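PDB 3C8I: putative membrane protein from Corynebacterium diphtheriae NCTC 13129, which is of unknown function, this chain being the DUF3239-containing part of a longer, probably membrane-bound protein. Local coordinates for residues B[30-35]-B[129-134]; B[94-99]-B[104-109]. One frame throughout, in Å; residues are numbered along the deposited sequence.

Contact 1 (B[30-35]-B[129-134]); sequences VVMALV and DQVRET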
loop_
_atom_site.group_PDB
_atom_site.type_symbol
_atom_site.label_atom_id
_atom_site.label_comp_id
_atom_site.label_asym_id
_atom_site.label_seq_id
_atom_site.Cartn_x
_atom_site.Cartn_y
_atom_site.Cartn_z
ATOM N N VAL B 30 17.544 4.231 1.485
ATOM C CA VAL B 30 17.113 2.846 1.390
ATOM C C VAL B 30 17.825 2.075 2.475
ATOM O O VAL B 30 19.043 2.138 2.599
ATOM C CB VAL B 30 17.396 2.217 -0.008
ATOM C CG1 VAL B 30 17.063 0.707 -0.022
ATOM C CG2 VAL B 30 16.600 2.913 -1.082
ATOM N N VAL B 31 17.045 1.385 3.297
ATOM C CA VAL B 31 17.580 0.566 4.350
ATOM C C VAL B 31 17.412 -0.894 3.924
ATOM O O VAL B 31 16.448 -1.253 3.237
ATOM C CB VAL B 31 16.920 0.906 5.706
ATOM C CG1 VAL B 31 17.526 0.098 6.824
ATOM C CG2 VAL B 31 17.077 2.401 6.019
ATOM N N MET B 32 18.390 -1.719 4.285
ATOM C CA MET B 32 18.345 -3.169 4.059
ATOM C C MET B 32 18.353 -3.821 5.423
ATOM O O MET B 32 19.149 -3.431 6.273
ATOM C CB MET B 32 19.576 -3.631 3.259
ATOM C CG MET B 32 19.618 -5.153 2.920
ATOM S SD MET B 32 21.129 -5.699 2.007
ATOM C CE MET B 32 20.805 -4.854 0.515
ATOM N N ALA B 33 17.492 -4.811 5.630
ATOM C CA ALA B 33 17.459 -5.582 6.873
ATOM C C ALA B 33 17.700 -7.056 6.619
ATOM O O ALA B 33 17.363 -7.559 5.556
ATOM C CB ALA B 33 16.095 -5.397 7.616
ATOM N N LEU B 34 18.301 -7.736 7.600
ATOM C CA LEU B 34 18.473 -9.190 7.578
ATOM C C LEU B 34 17.317 -9.834 8.359
ATOM O O LEU B 34 17.195 -9.663 9.572
ATOM C CB LEU B 34 19.851 -9.589 8.168
ATOM C CG LEU B 34 20.214 -11.088 8.133
ATOM C CD1 LEU B 34 20.519 -11.581 6.727
ATOM C CD2 LEU B 34 21.375 -11.433 9.071
ATOM N N VAL B 35 16.467 -10.568 7.646
ATOM C CA VAL B 35 15.246 -11.122 8.204
ATOM C C VAL B 35 15.150 -12.650 8.004
ATOM O O VAL B 35 15.794 -13.250 7.123
ATOM C CB VAL B 35 13.972 -10.427 7.611
ATOM C CG1 VAL B 35 13.872 -8.961 8.065
ATOM C CG2 VAL B 35 13.901 -10.549 6.091
ATOM N N ASP B 129 20.888 -4.065 -5.492
ATOM C CA ASP B 129 20.203 -4.094 -6.780
ATOM C C ASP B 129 19.586 -5.457 -7.045
ATOM O O ASP B 129 18.486 -5.508 -7.532
ATOM C CB ASP B 129 21.131 -3.606 -7.893
ATOM C CG ASP B 129 21.405 -2.108 -7.776
ATOM O OD1 ASP B 129 20.420 -1.326 -7.839
ATOM O OD2 ASP B 129 22.580 -1.712 -7.582
ATOM N N GLN B 130 20.257 -6.548 -6.669
ATOM C CA GLN B 130 19.624 -7.872 -6.699
ATOM C C GLN B 130 18.317 -7.890 -5.886
ATOM O O GLN B 130 17.284 -8.368 -6.375
ATOM C CB GLN B 130 20.570 -8.951 -6.174
ATOM C CG GLN B 130 21.764 -9.269 -7.072
ATOM C CD GLN B 130 22.702 -10.279 -6.410
ATOM O OE1 GLN B 130 22.263 -11.336 -5.925
ATOM N NE2 GLN B 130 23.990 -9.951 -6.365
ATOM N N VAL B 131 18.350 -7.352 -4.658
ATOM C CA VAL B 131 17.132 -7.329 -3.811
ATOM C C VAL B 131 16.034 -6.531 -4.470
ATOM O O VAL B 131 14.876 -6.961 -4.521
ATOM C CB VAL B 131 17.357 -6.742 -2.393
ATOM C CG1 VAL B 131 16.035 -6.804 -1.597
ATOM C CG2 VAL B 131 18.448 -7.484 -1.686
ATOM N N ARG B 132 16.387 -5.368 -5.004
ATOM C CA ARG B 132 15.372 -4.548 -5.664
ATOM C C ARG B 132 14.874 -5.167 -6.981
ATOM O O ARG B 132 13.857 -4.724 -7.489
ATOM C CB ARG B 132 15.866 -3.109 -5.877
ATOM C CG ARG B 132 16.065 -2.355 -4.554
ATOM C CD ARG B 132 16.165 -0.846 -4.740
ATOM N NE ARG B 132 17.383 -0.431 -5.426
ATOM C CZ ARG B 132 17.889 0.804 -5.405
ATOM N NH1 ARG B 132 17.291 1.778 -4.734
ATOM N NH2 ARG B 132 19.012 1.069 -6.066
ATOM N N GLU B 133 15.563 -6.187 -7.519
ATOM C CA GLU B 133 15.064 -6.903 -8.727
ATOM C C GLU B 133 13.989 -7.951 -8.399
ATOM O O GLU B 133 13.358 -8.485 -9.308
ATOM C CB GLU B 133 16.177 -7.615 -9.516
ATOM C CG GLU B 133 17.374 -6.782 -10.050
ATOM C CD GLU B 133 17.003 -5.590 -10.948
ATOM O OE1 GLU B 133 15.798 -5.371 -11.207
ATOM O OE2 GLU B 133 17.937 -4.865 -11.395
ATOM N N THR B 134 13.794 -8.263 -7.114
ATOM C CA THR B 134 12.781 -9.240 -6.695
ATOM C C THR B 134 11.425 -8.546 -6.665
ATOM O O THR B 134 11.373 -7.324 -6.608
ATOM C CB THR B 134 13.113 -9.814 -5.296
ATOM O OG1 THR B 134 12.870 -8.815 -4.290
ATOM C CG2 THR B 134 14.570 -10.280 -5.243
#
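Strand 29-36 and helix 128-132 approach with the CA atoms of M32 and V131 as the nearest pair, 9.0 Å apart, a spacing bridged by side chains alone. The arrangement is a helix packed on one face of an antiparallel beta-sheet. V30 and M32, two residues apart on the strand, both direct their side chains at the helix.

The apolar half of the contact is made by M32. Its chain runs extended from the backbone through chi2 and then turns at the sulfur (chi3 -68°), which brings the terminal methyl round to the helix, where CE lies 4.2 Å from CG2 of V131. The two side chains meet at a slant, methyl against methyl. L121 of helix 115-124 also packs on M32, and V131 reaches T51 and L139 on neighbouring strands, so this small pair belongs to a larger hydrophobic layer under the sheet.

At the other end V30 meets an arginine. The aliphatic part of R132 carries its guanidinium group from the helix towards the strand, and CG2 of V30 stands 3.9 Å from NH1, approaching the group obliquely. The charge is shared between two acidic partners: NH1 forms a salt bridge with E23 of strand 16-24, while NH2 turns back to D129 on its own helix, an interaction that should restrict rotation of the group. R27 of a second subunit lies close by with like charge. The bond from R132 NH2 to D129 OD1 is long at 3.3 Å but nearly straight (176°); the oxygen lies in the guanidinium plane and is met on its syn side, though the donor stands 32° out of the carboxylate plane.

Contact 2 (B[94-99]-B[104-109]); sequences MPIAWA and SVIARA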
loop_
_atom_site.group_PDB
_atom_site.type_symbol
_atom_site.label_atom_id
_atom_site.label_comp_id
_atom_site.label_asym_id
_atom_site.label_seq_id
_atom_site.Cartn_x
_atom_site.Cartn_y
_atom_site.Cartn_z
ATOM N N MET B 94 11.072 -1.999 10.256
ATOM C CA MET B 94 10.991 -0.612 10.734
ATOM C C MET B 94 12.129 -0.327 11.707
ATOM O O MET B 94 12.487 -1.187 12.511
ATOM C CB MET B 94 9.639 -0.337 11.434
ATOM C CG MET B 94 9.351 -1.156 12.685
ATOM S SD MET B 94 7.935 -0.526 13.713
ATOM C CE MET B 94 8.636 0.941 14.457
ATOM N N PRO B 95 12.703 0.887 11.648
ATOM C CA PRO B 95 13.677 1.290 12.641
ATOM C C PRO B 95 13.060 1.437 14.023
ATOM O O PRO B 95 11.981 2.025 14.152
ATOM C CB PRO B 95 14.170 2.653 12.159
ATOM C CG PRO B 95 13.355 3.012 11.006
ATOM C CD PRO B 95 12.447 1.910 10.629
ATOM N N ILE B 96 13.742 0.931 15.051
ATOM C CA ILE B 96 13.190 1.048 16.418
ATOM C C ILE B 96 13.184 2.515 16.871
ATOM O O ILE B 96 12.360 2.908 17.703
ATOM C CB ILE B 96 13.845 0.109 17.484
ATOM C CG1 ILE B 96 15.242 0.545 17.867
ATOM C CG2 ILE B 96 13.861 -1.333 17.041
ATOM C CD1 ILE B 96 15.736 -0.162 19.163
ATOM N N ALA B 97 14.048 3.327 16.272
ATOM C CA ALA B 97 14.062 4.774 16.507
ATOM C C ALA B 97 12.721 5.485 16.210
ATOM O O ALA B 97 12.564 6.631 16.620
ATOM C CB ALA B 97 15.175 5.427 15.729
ATOM N N TRP B 98 11.792 4.850 15.492
ATOM C CA TRP B 98 10.462 5.435 15.267
ATOM C C TRP B 98 9.577 5.253 16.503
ATOM O O TRP B 98 8.608 5.985 16.687
ATOM C CB TRP B 98 9.745 4.783 14.090
ATOM C CG TRP B 98 10.271 5.119 12.718
ATOM C CD1 TRP B 98 11.182 6.082 12.386
ATOM C CD2 TRP B 98 9.859 4.512 11.492
ATOM N NE1 TRP B 98 11.388 6.092 11.018
ATOM C CE2 TRP B 98 10.589 5.133 10.446
ATOM C CE3 TRP B 98 8.973 3.477 11.177
ATOM C CZ2 TRP B 98 10.442 4.755 9.104
ATOM C CZ3 TRP B 98 8.835 3.101 9.860
ATOM C CH2 TRP B 98 9.575 3.729 8.836
ATOM N N ALA B 99 9.929 4.265 17.325
ATOM C CA ALA B 99 9.197 3.901 18.544
ATOM C C ALA B 99 9.768 4.475 19.848
ATOM O O ALA B 99 9.021 4.596 20.826
ATOM C CB ALA B 99 9.124 2.390 18.659
ATOM N N SER B 104 19.931 5.265 24.535
ATOM C CA SER B 104 20.570 4.107 25.165
ATOM C C SER B 104 19.808 2.806 24.875
ATOM O O SER B 104 20.423 1.747 24.765
ATOM C CB SER B 104 20.748 4.324 26.678
ATOM O OG SER B 104 19.496 4.433 27.331
ATOM N N VAL B 105 18.484 2.882 24.765
ATOM C CA VAL B 105 17.677 1.725 24.358
ATOM C C VAL B 105 17.970 1.325 22.897
ATOM O O VAL B 105 17.966 0.135 22.555
ATOM C CB VAL B 105 16.167 1.982 24.523
ATOM C CG1 VAL B 105 15.766 3.258 23.836
ATOM C CG2 VAL B 105 15.359 0.828 23.959
ATOM N N ILE B 106 18.212 2.324 22.050
ATOM C CA ILE B 106 18.604 2.095 20.658
ATOM C C ILE B 106 20.027 1.540 20.614
ATOM O O ILE B 106 20.314 0.620 19.851
ATOM C CB ILE B 106 18.508 3.386 19.804
ATOM C CG1 ILE B 106 17.044 3.818 19.654
ATOM C CG2 ILE B 106 19.123 3.161 18.417
ATOM C CD1 ILE B 106 16.873 5.218 19.128
ATOM N N ALA B 107 20.909 2.101 21.442
ATOM C CA ALA B 107 22.289 1.617 21.552
ATOM C C ALA B 107 22.323 0.181 22.068
ATOM O O ALA B 107 23.095 -0.647 21.588
ATOM C CB ALA B 107 23.117 2.530 22.474
ATOM N N ARG B 108 21.473 -0.103 23.043
ATOM C CA ARG B 108 21.345 -1.448 23.584
ATOM C C ARG B 108 20.899 -2.438 22.523
ATOM O O ARG B 108 21.504 -3.505 22.370
ATOM C CB ARG B 108 20.321 -1.459 24.708
ATOM C CG ARG B 108 20.277 -2.760 25.491
ATOM C CD ARG B 108 21.172 -2.663 26.750
ATOM N NE ARG B 108 21.280 -3.936 27.485
ATOM C CZ ARG B 108 22.355 -4.730 27.513
ATOM N NH1 ARG B 108 23.471 -4.424 26.845
ATOM N NH2 ARG B 108 22.321 -5.854 28.230
ATOM N N ALA B 109 19.819 -2.079 21.818
ATOM C CA ALA B 109 19.302 -2.852 20.694
ATOM C C ALA B 109 20.404 -3.267 19.745
ATOM O O ALA B 109 20.440 -4.411 19.327
ATOM C CB ALA B 109 18.252 -2.041 19.932
#
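I96 and A97 form the near side of a short 3-10 turn that ends strand 88-95, and they pack against I106 and A109 on the first turns of helix 103-112. The motif is a strand-turn-helix connection in which the chain folds back so that the helix rests on the turn just before it.

Apolar contacts hold the two segments together. The side chain of I96 extends to the helix with CG1 set between its backbone N and carbonyl carbon (chi1 72°), and CD1 at its end touches the helix between I106 and A109. This methyl lies 3.9 Å from CA of I106; its modelled approach to CB of A109 is closer than carbon atoms normally pack, so that exact separation is doubtful. The two isoleucines run past one another in opposite senses, their CG1 atoms 4.1 Å apart. I106 in turn sends its own CD1 over the turn to CB of A97, at 3.8 Å, so each isoleucine reaches beyond the other to an alanine. L16 of strand 16-24 packs on both I96 and A109, extending the cluster to the sheet.

Backbone hydrogen bonds act within each segment. W98 N to P95 O (3.1 Å) and A99 N to I96 O (2.8 Å) close the turn, while A109 N to V105 O belongs to the helix.

Ring packing lies on the far side of the turn, where CD of P95 sits 3.5 Å above the centre of the indole of W98. NE1 of that ring donates a hydrogen bond to O of A56, and M94, W98 and A99 pack against a third subunit. The chemistry implies a division of labour: alkyl packing with no directional bonding fits the helix to the turn, while W98, pointing away from the helix, joins the turn to a loop and to the neighbouring subunit.

Overall arrangement
Both contacts reach the same antiparallel sheet, contact 1 with a helix against one of its strands, contact 2 with a helix against the turn that follows strand 88-95, but on opposite sides of the chain's centre. Their centres are 21 Å apart, and their nearest atoms, about 6 Å apart, do not touch. Strand 29-36 of contact 1 is in the interior of the sheet, strand 88-95 at one edge of it within this chain. Along the chain the order is 30-35, 94-99, 104-109, 129-134, so the local contact 2 falls within the span that contact 1 joins. Each region also approaches a different neighbouring subunit, so both lie near interfaces of the four-chain assembly.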